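Local atomic coordinates of beta-lactamase (Serratia marcescens, PDB entry 5GWA), a protein that probably hydrolyses beta-lactam antibiotics to substituted beta-amino acids, as a class A enzyme of the extended-spectrum type, and is inhibited by avibactam. Residues N9-Y14 and L35-K40; I246-S251 and A265-S270; D59-E64 and F120-G125. All blocks are in the same frame, centred on the assembly; numbering follows the deposited sequence.

Overall arrangement
The three contacts sample both halves of the class A beta-lactamase fold. Contacts 1 and 2 lie on the five-stranded antiparallel sheet with the two terminal helices against it: contact 1 sets helix 4-15 on edge strand 34-37, contact 2 sets helix 257-276 on strand 243-253. Their centres are about 10 Å apart and they touch, I11 and Y14 meeting I267 and E266, so the chain's beginning and end pack together. Contact 3 joins helices 49-63 and 113-123 in the helical part, across the chain's centre, about 36 and 31 Å from the centres of contacts 1 and 2. Along the chain the order is 1, 3, 2, none enclosing another, consistent with the helical part being inserted between sheet-forming ends.

Contact 1: N9-Y14 and L35-K40; sequences NSIEKY and LNVNEK. With NA (sodium ion), chain K.
Helix 4-15 covers edge strand 34-37 of the main antiparallel sheet, with I11 and E12 resting on L35 and V37. The short segment axes run 23° from parallel and come within 9.7 Å, a spacing bridged by side chains. I11 divides its two branches between the strand residues. Its CG1 arm ends in CD1, 4.1 Å from CD2 of L35, and the two side chains meet at an oblique angle; its CG2, which stands anti to the backbone N because chi1 is -72°, lies 4.2 Å from CG2 of V37. V37 divides its methyls in turn, since its CG1 meets CG of E12 at 4.2 Å. Here the contact is made by the CG methylene of E12, a partly exposed residue.

L35 and V37 both face the helix, as expected for residues two apart on a strand, and their backbones pair with V26 and V24 of strand 21-28. This is the helix-on-sheet layer of the class A beta-lactamase fold, and I11 also touches I267 and V271 of helix 257-276, and so meets both strand and helix.

Past V37 the strand ends and the chain passes through N38, at positive phi; its ND2 hydrogen-bonds to V22 O. The sodium ion then takes the main-chain E39 O at 2.8 Å, two waters and D165 OD1; the E39 carboxylate is not a ligand. One of these waters accepts from K40 NZ at 2.6 Å, linking the lysine to the ion's coordination shell.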
loop_
_atom_site.group_PDB
_atom_site.type_symbol
_atom_site.label_atom_id
_atom_site.label_comp_id
_atom_site.label_asym_id
_atom_site.label_seq_id
_atom_site.Cartn_x
_atom_site.Cartn_y
_atom_site.Cartn_z
ATOM N N ASN A 9 26.459 6.399 -25.838
ATOM C CA ASN A 9 26.523 7.853 -25.927
ATOM C C ASN A 9 25.123 8.455 -26.075
ATOM O O ASN A 9 24.826 9.489 -25.483
ATOM C CB ASN A 9 27.424 8.293 -27.097
ATOM C CG ASN A 9 28.851 7.759 -26.983
ATOM O OD1 ASN A 9 29.407 7.628 -25.892
ATOM N ND2 ASN A 9 29.450 7.445 -28.127
ATOM N N SER A 10 24.236 7.762 -26.780
ATOM C CA SER A 10 22.867 8.234 -26.921
ATOM C C SER A 10 22.142 8.244 -25.581
ATOM O O SER A 10 21.353 9.145 -25.271
ATOM C CB SER A 10 22.108 7.334 -27.881
ATOM O OG SER A 10 20.782 7.803 -28.046
ATOM N N ILE A 11 22.379 7.203 -24.797
ATOM C CA ILE A 11 21.696 7.084 -23.511
ATOM C C ILE A 11 22.222 8.151 -22.540
ATOM O O ILE A 11 21.461 8.850 -21.863
ATOM C CB ILE A 11 21.899 5.666 -22.924
ATOM C CG1 ILE A 11 21.077 4.643 -23.708
ATOM C CG2 ILE A 11 21.539 5.638 -21.442
ATOM C CD1 ILE A 11 21.403 3.199 -23.376
ATOM N N GLU A 12 23.536 8.357 -22.566
ATOM C CA GLU A 12 24.176 9.379 -21.747
ATOM C C GLU A 12 23.670 10.782 -22.108
ATOM O O GLU A 12 23.346 11.569 -21.227
ATOM C CB GLU A 12 25.707 9.261 -21.871
ATOM C CG GLU A 12 26.252 8.057 -21.103
ATOM C CD GLU A 12 27.755 7.869 -21.212
ATOM O OE1 GLU A 12 28.358 8.491 -22.091
ATOM O OE2 GLU A 12 28.320 7.024 -20.476
ATOM N N LYS A 13 23.416 11.009 -23.390
ATOM C CA LYS A 13 22.936 12.318 -23.830
ATOM C C LYS A 13 21.497 12.550 -23.395
ATOM O O LYS A 13 21.143 13.635 -22.929
ATOM C CB LYS A 13 23.067 12.444 -25.347
ATOM C CG LYS A 13 22.635 13.797 -25.892
ATOM C CD LYS A 13 23.013 13.960 -27.359
ATOM C CE LYS A 13 22.442 15.242 -27.943
ATOM N NZ LYS A 13 22.412 15.194 -29.430
ATOM N N TYR A 14 20.683 11.504 -23.510
ATOM C CA TYR A 14 19.306 11.514 -22.985
ATOM C C TYR A 14 19.244 11.871 -21.496
ATOM O O TYR A 14 18.375 12.617 -21.025
ATOM C CB TYR A 14 18.664 10.140 -23.255
ATOM C CG TYR A 14 17.260 9.995 -22.679
ATOM C CD1 TYR A 14 16.195 10.705 -23.202
ATOM C CD2 TYR A 14 17.036 9.262 -21.528
ATOM C CE1 TYR A 14 14.938 10.628 -22.644
ATOM C CE2 TYR A 14 15.783 9.143 -20.993
ATOM C CZ TYR A 14 14.738 9.844 -21.537
ATOM O OH TYR A 14 13.494 9.783 -20.980
ATOM N N LEU A 35 26.403 -3.465 -21.948
ATOM C CA LEU A 35 26.385 -2.019 -21.842
ATOM C C LEU A 35 26.140 -1.633 -20.394
ATOM O O LEU A 35 25.220 -2.169 -19.772
ATOM C CB LEU A 35 25.276 -1.454 -22.728
ATOM C CG LEU A 35 25.227 0.069 -22.828
ATOM C CD1 LEU A 35 24.915 0.465 -24.265
ATOM C CD2 LEU A 35 24.206 0.657 -21.874
ATOM N N ASN A 36 26.948 -0.710 -19.867
ATOM C CA ASN A 36 26.812 -0.212 -18.498
ATOM C C ASN A 36 26.842 1.304 -18.521
ATOM O O ASN A 36 27.649 1.898 -19.251
ATOM C CB ASN A 36 27.962 -0.705 -17.646
ATOM C CG ASN A 36 27.924 -2.191 -17.390
ATOM O OD1 ASN A 36 26.877 -2.778 -17.121
ATOM N ND2 ASN A 36 29.074 -2.823 -17.518
ATOM N N VAL A 37 25.978 1.941 -17.737
ATOM C CA VAL A 37 25.970 3.380 -17.535
ATOM C C VAL A 37 25.846 3.676 -16.043
ATOM O O VAL A 37 24.952 3.153 -15.382
ATOM C CB VAL A 37 24.818 4.067 -18.290
ATOM C CG1 VAL A 37 24.809 5.562 -18.016
ATOM C CG2 VAL A 37 24.925 3.765 -19.775
ATOM N N ASN A 38 26.750 4.490 -15.498
ATOM C CA ASN A 38 26.711 4.891 -14.103
ATOM C C ASN A 38 26.676 3.677 -13.175
ATOM O O ASN A 38 26.077 3.721 -12.110
ATOM C CB ASN A 38 25.557 5.839 -13.840
ATOM C CG ASN A 38 25.646 7.096 -14.655
ATOM O OD1 ASN A 38 26.729 7.623 -14.892
ATOM N ND2 ASN A 38 24.497 7.586 -15.122
ATOM N N GLU A 39 27.404 2.630 -13.544
ATOM C CA GLU A 39 27.241 1.332 -12.904
ATOM C C GLU A 39 27.994 1.130 -11.603
ATOM O O GLU A 39 27.801 0.107 -10.946
ATOM C CB GLU A 39 27.552 0.183 -13.872
ATOM C CG GLU A 39 29.043 -0.063 -14.105
ATOM C CD GLU A 39 29.726 0.891 -15.073
ATOM O OE1 GLU A 39 29.122 1.851 -15.619
ATOM O OE2 GLU A 39 30.946 0.635 -15.281
ATOM N N LYS A 40 28.911 2.040 -11.274
ATOM C CA LYS A 40 29.717 1.854 -10.077
ATOM C C LYS A 40 29.031 2.429 -8.829
ATOM O O LYS A 40 29.531 2.262 -7.723
ATOM C CB LYS A 40 31.118 2.424 -10.314
ATOM C CG LYS A 40 31.923 1.619 -11.333
ATOM C CD LYS A 40 33.417 1.692 -11.081
ATOM C CE LYS A 40 34.179 0.828 -12.068
ATOM N NZ LYS A 40 34.185 -0.585 -11.593
HETATM NA NA NA K . 29.663 -1.991 -10.980
HETATM O O HOH W 1 32.049 -1.939 -12.319
HETATM O O HOH W 2 31.553 -1.818 -9.067
#

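Contact 2: I246-S251 and A265-S270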
loop_
_atom_site.group_PDB
_atom_site.type_symbol
_atom_site.label_atom_id
_atom_site.label_comp_id
_atom_site.label_asym_id
_atom_site.label_seq_id
_atom_site.Cartn_x
_atom_site.Cartn_y
_atom_site.Cartn_z
ATOM N N ILE A 246 18.108 -6.560 -18.787
ATOM C CA ILE A 246 18.268 -5.130 -18.623
ATOM C C ILE A 246 17.833 -4.742 -17.205
ATOM O O ILE A 246 16.871 -5.266 -16.663
ATOM C CB ILE A 246 17.489 -4.339 -19.697
ATOM C CG1 ILE A 246 17.617 -2.831 -19.522
ATOM C CG2 ILE A 246 16.032 -4.761 -19.740
ATOM C CD1 ILE A 246 17.240 -2.056 -20.761
ATOM N N ALA A 247 18.566 -3.805 -16.612
ATOM C CA ALA A 247 18.188 -3.235 -15.337
ATOM C C ALA A 247 18.343 -1.737 -15.357
ATOM O O ALA A 247 19.395 -1.230 -15.782
ATOM C CB ALA A 247 19.032 -3.833 -14.248
ATOM N N VAL A 248 17.290 -1.008 -14.996
ATOM C CA VAL A 248 17.371 0.441 -14.927
ATOM C C VAL A 248 16.931 0.907 -13.553
ATOM O O VAL A 248 15.857 0.537 -13.072
ATOM C CB VAL A 248 16.537 1.156 -16.018
ATOM C CG1 VAL A 248 16.692 2.665 -15.924
ATOM C CG2 VAL A 248 16.923 0.656 -17.410
ATOM N N TYR A 249 17.768 1.728 -12.904
ATOM C CA TYR A 249 17.470 2.291 -11.594
ATOM C C TYR A 249 17.481 3.809 -11.696
ATOM O O TYR A 249 18.518 4.401 -11.952
ATOM C CB TYR A 249 18.535 1.877 -10.559
ATOM C CG TYR A 249 18.632 0.400 -10.403
ATOM C CD1 TYR A 249 19.421 -0.360 -11.247
ATOM C CD2 TYR A 249 17.938 -0.256 -9.390
ATOM C CE1 TYR A 249 19.516 -1.728 -11.091
ATOM C CE2 TYR A 249 17.925 -1.632 -9.311
ATOM C CZ TYR A 249 18.692 -2.348 -10.162
ATOM O OH TYR A 249 18.688 -3.698 -9.991
ATOM N N VAL A 250 16.309 4.448 -11.651
ATOM C CA VAL A 250 16.247 5.909 -11.592
ATOM C C VAL A 250 16.227 6.322 -10.135
ATOM O O VAL A 250 15.251 6.072 -9.414
ATOM C CB VAL A 250 14.981 6.435 -12.319
ATOM C CG1 VAL A 250 14.933 7.954 -12.256
ATOM C CG2 VAL A 250 14.912 5.934 -13.746
ATOM N N SER A 251 17.355 6.861 -9.640
ATOM C CA SER A 251 17.494 7.084 -8.213
ATOM C C SER A 251 17.624 8.553 -7.852
ATOM O O SER A 251 18.020 9.351 -8.676
ATOM C CB SER A 251 18.651 6.257 -7.623
ATOM O OG SER A 251 19.915 6.805 -7.975
ATOM N N ALA A 265 11.485 3.657 -19.849
ATOM C CA ALA A 265 10.839 3.223 -21.086
ATOM C C ALA A 265 11.682 3.633 -22.304
ATOM O O ALA A 265 11.898 2.856 -23.223
ATOM C CB ALA A 265 9.427 3.810 -21.170
ATOM N N GLU A 266 12.205 4.862 -22.255
ATOM C CA GLU A 266 12.973 5.406 -23.360
ATOM C C GLU A 266 14.342 4.750 -23.461
ATOM O O GLU A 266 14.756 4.369 -24.549
ATOM C CB GLU A 266 13.138 6.904 -23.232
ATOM C CG GLU A 266 11.847 7.674 -23.449
ATOM C CD GLU A 266 11.501 7.881 -24.916
ATOM O OE1 GLU A 266 12.064 7.206 -25.805
ATOM O OE2 GLU A 266 10.620 8.734 -25.164
ATOM N N ILE A 267 14.989 4.504 -22.325
ATOM C CA ILE A 267 16.285 3.811 -22.334
ATOM C C ILE A 267 16.103 2.389 -22.877
ATOM O O ILE A 267 16.849 1.908 -23.724
ATOM C CB ILE A 267 16.974 3.820 -20.947
ATOM C CG1 ILE A 267 17.482 5.222 -20.638
ATOM C CG2 ILE A 267 18.128 2.830 -20.900
ATOM C CD1 ILE A 267 17.946 5.418 -19.225
ATOM N N CYS A 268 15.068 1.706 -22.403
ATOM C CA CYS A 268 14.792 0.378 -22.906
ATOM C C CYS A 268 14.519 0.355 -24.416
ATOM O O CYS A 268 15.027 -0.490 -25.115
ATOM C CB CYS A 268 13.645 -0.271 -22.133
ATOM S SG CYS A 268 13.478 -2.028 -22.590
ATOM N N LYS A 269 13.719 1.308 -24.886
ATOM C CA LYS A 269 13.387 1.445 -26.314
ATOM C C LYS A 269 14.653 1.635 -27.129
ATOM O O LYS A 269 14.782 1.076 -28.234
ATOM C CB LYS A 269 12.436 2.645 -26.466
ATOM C CG LYS A 269 12.032 3.000 -27.890
ATOM C CD LYS A 269 11.306 1.890 -28.602
ATOM C CE LYS A 269 10.718 2.438 -29.905
ATOM N NZ LYS A 269 10.977 1.561 -31.063
ATOM N N SER A 270 15.562 2.470 -26.620
ATOM C CA SER A 270 16.833 2.724 -27.306
ATOM C C SER A 270 17.597 1.417 -27.454
ATOM O O SER A 270 18.129 1.114 -28.527
ATOM C CB SER A 270 17.713 3.740 -26.562
ATOM O OG SER A 270 17.174 5.059 -26.629
#
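V248 and I246 meet I267 and C268 through apolar contacts, and these account for the interface between strand 243-253 and helix 257-276. CG2 of V248 lies 4.3 Å from CG2 of I267, methyl against methyl. Both residues direct their CB atoms at the opposing segment, and their CA atoms are 8.2 Å apart. The second pair is less symmetric. I246 is extended, with CG1 anti to the backbone N (chi1 179°) and CD1 continuing outward, so its terminal methyl reaches the helix surface: CD1 is 4.1 Å from CA of C268 and 4.2 Å from its SG. The thiol acts here as an apolar neighbour, placed alongside the isoleucine tip.

Polar interactions run within each element or to other parts of the chain. In the helix, K269 N donates to A265 O at 2.9 Å and S270 N to E266 O at 2.9 Å, while K269 NZ forms a salt bridge with D273. On the strand, Y249 OH bonds to T167 OG1 and S251 OG to K21 O.

The strand is interior to the sheet: A247 and Y249 pair with strand 21-28, and I246, V248 and V250 with strand 227-237. I236 of the latter touches both I246 and C268, V248 also meets I264 of the helix, and on the flank I267 packs against I11 and L15 of helix 4-15.

Contact 3: D59-E64 and F120-G125. With NA (sodium ion), chain P.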
loop_
_atom_site.group_PDB
_atom_site.type_symbol
_atom_site.label_atom_id
_atom_site.label_comp_id
_atom_site.label_asym_id
_atom_site.label_seq_id
_atom_site.Cartn_x
_atom_site.Cartn_y
_atom_site.Cartn_z
ATOM N N ASP A 59 14.799 -22.186 -4.308
ATOM C CA ASP A 59 15.943 -23.083 -4.055
ATOM C C ASP A 59 15.688 -23.914 -2.806
ATOM O O ASP A 59 16.020 -25.118 -2.763
ATOM C CB ASP A 59 17.243 -22.318 -3.918
ATOM C CG ASP A 59 18.426 -23.220 -3.589
ATOM O OD1 ASP A 59 18.861 -23.938 -4.513
ATOM O OD2 ASP A 59 19.007 -23.059 -2.506
ATOM N N LYS A 60 15.241 -23.244 -1.742
ATOM C CA LYS A 60 14.975 -23.923 -0.486
ATOM C C LYS A 60 13.910 -24.977 -0.700
ATOM O O LYS A 60 14.068 -26.107 -0.247
ATOM C CB LYS A 60 14.533 -22.921 0.591
ATOM C CG LYS A 60 14.145 -23.576 1.917
ATOM C CD LYS A 60 14.076 -22.527 3.027
ATOM C CE LYS A 60 13.675 -23.116 4.370
ATOM N NZ LYS A 60 14.849 -23.705 5.061
ATOM N N LEU A 61 12.841 -24.650 -1.407
ATOM C CA LEU A 61 11.792 -25.614 -1.671
ATOM C C LEU A 61 12.361 -26.770 -2.510
ATOM O O LEU A 61 12.044 -27.937 -2.274
ATOM C CB LEU A 61 10.666 -24.966 -2.428
ATOM C CG LEU A 61 9.874 -23.901 -1.683
ATOM C CD1 LEU A 61 8.817 -23.375 -2.618
ATOM C CD2 LEU A 61 9.223 -24.423 -0.402
ATOM N N ASP A 62 13.143 -26.430 -3.529
ATOM C CA ASP A 62 13.774 -27.460 -4.394
ATOM C C ASP A 62 14.611 -28.387 -3.492
ATOM O O ASP A 62 14.462 -29.615 -3.540
ATOM C CB ASP A 62 14.722 -26.792 -5.441
ATOM C CG ASP A 62 13.995 -26.146 -6.672
ATOM O OD1 ASP A 62 12.857 -26.483 -7.023
ATOM O OD2 ASP A 62 14.668 -25.352 -7.370
ATOM N N LYS A 63 15.558 -27.831 -2.740
ATOM C CA LYS A 63 16.548 -28.652 -2.056
ATOM C C LYS A 63 15.900 -29.507 -0.995
ATOM O O LYS A 63 16.331 -30.639 -0.742
ATOM C CB LYS A 63 17.638 -27.819 -1.399
ATOM C CG LYS A 63 18.549 -27.066 -2.377
ATOM C CD LYS A 63 19.401 -27.970 -3.266
ATOM C CE LYS A 63 19.831 -27.289 -4.567
ATOM N NZ LYS A 63 20.657 -26.076 -4.326
ATOM N N GLU A 64 14.946 -28.924 -0.286
ATOM C CA GLU A 64 14.366 -29.614 0.857
ATOM C C GLU A 64 13.164 -30.442 0.429
ATOM O O GLU A 64 12.467 -31.007 1.280
ATOM C CB GLU A 64 14.039 -28.608 1.987
ATOM C CG GLU A 64 15.281 -28.014 2.649
ATOM C CD GLU A 64 14.983 -26.960 3.719
ATOM O OE1 GLU A 64 13.950 -27.057 4.416
ATOM O OE2 GLU A 64 15.842 -26.098 3.948
ATOM N N PHE A 120 10.551 -13.932 3.524
ATOM C CA PHE A 120 11.814 -13.694 4.261
ATOM C C PHE A 120 11.825 -14.511 5.540
ATOM O O PHE A 120 12.792 -15.226 5.826
ATOM C CB PHE A 120 12.042 -12.214 4.577
ATOM C CG PHE A 120 12.788 -11.463 3.515
ATOM C CD1 PHE A 120 14.054 -11.835 3.132
ATOM C CD2 PHE A 120 12.204 -10.356 2.916
ATOM C CE1 PHE A 120 14.713 -11.156 2.130
ATOM C CE2 PHE A 120 12.926 -9.575 2.036
ATOM C CZ PHE A 120 14.150 -9.988 1.604
ATOM N N ARG A 121 10.701 -14.538 6.237
ATOM C CA ARG A 121 10.639 -15.342 7.466
ATOM C C ARG A 121 10.761 -16.833 7.203
ATOM O O ARG A 121 11.576 -17.519 7.893
ATOM C CB ARG A 121 9.416 -14.973 8.291
ATOM C CG ARG A 121 9.612 -13.616 8.977
ATOM C CD ARG A 121 8.518 -13.262 9.981
ATOM N NE ARG A 121 7.230 -13.028 9.327
ATOM C CZ ARG A 121 6.846 -11.865 8.807
ATOM N NH1 ARG A 121 7.651 -10.814 8.865
ATOM N NH2 ARG A 121 5.630 -11.743 8.281
ATOM N N PHE A 122 10.078 -17.316 6.177
ATOM C CA PHE A 122 10.155 -18.727 5.767
ATOM C C PHE A 122 11.580 -19.143 5.415
ATOM O O PHE A 122 12.066 -20.183 5.873
ATOM C CB PHE A 122 9.210 -19.006 4.602
ATOM C CG PHE A 122 9.384 -20.368 4.021
ATOM C CD1 PHE A 122 9.000 -21.493 4.740
ATOM C CD2 PHE A 122 10.099 -20.535 2.871
ATOM C CE1 PHE A 122 9.286 -22.753 4.266
ATOM C CE2 PHE A 122 10.355 -21.780 2.364
ATOM C CZ PHE A 122 9.941 -22.899 3.072
ATOM N N VAL A 123 12.285 -18.313 4.659
ATOM C CA VAL A 123 13.590 -18.702 4.113
ATOM C C VAL A 123 14.695 -18.519 5.141
ATOM O O VAL A 123 15.805 -19.065 4.954
ATOM C CB VAL A 123 13.871 -17.905 2.813
ATOM C CG1 VAL A 123 14.387 -16.503 3.133
ATOM C CG2 VAL A 123 14.773 -18.674 1.864
ATOM N N GLY A 124 14.408 -17.797 6.222
ATOM C CA GLY A 124 15.313 -17.653 7.356
ATOM C C GLY A 124 15.975 -16.298 7.526
ATOM O O GLY A 124 16.784 -16.112 8.441
ATOM N N GLY A 125 15.470 -15.288 6.806
ATOM C CA GLY A 125 15.826 -13.890 7.028
ATOM C C GLY A 125 16.582 -13.253 5.867
ATOM O O GLY A 125 16.971 -13.930 4.917
HETATM NA NA NA P . 19.185 -14.694 7.956
HETATM O O HOH W 3 18.884 -12.011 8.802
#
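K60 lies across F122 obliquely, with its CE over one face of the ring. Its CD is 3.9 Å from F122 CE2 and its CE 4.0 Å from CZ, while CE also approaches the main-chain F122 O at 3.7 Å. The same CD continues onto V123, 4.1 Å from CG2. L61 meets the same ring obliquely, its CD2 3.9 Å from F122 CZ. With CG anti to the backbone N (chi1 172°), the ring extends from helix 113-123 to helix 49-63, and it also meets F100.

After V123 the helix ends in a Schellman motif with G124 at positive phi: G124 N and G125 N grip F120 O from opposite faces of its plane, and G124 N also donates weakly to R121 O. G124 O then binds a sodium ion at 2.8 Å.

The K60 chain is extended until chi4 (83°), where it bends and carries K60 NZ to 2.8 Å from E64 OE2, a salt bridge on the syn side, tilted 28° out of the carboxylate plane. K60 NZ is 5.8 Å from the F122 ring centroid, so any cation-pi attraction is weak at most. K60 thus gives methylenes to the helix-helix contact while its charge is paired with E64.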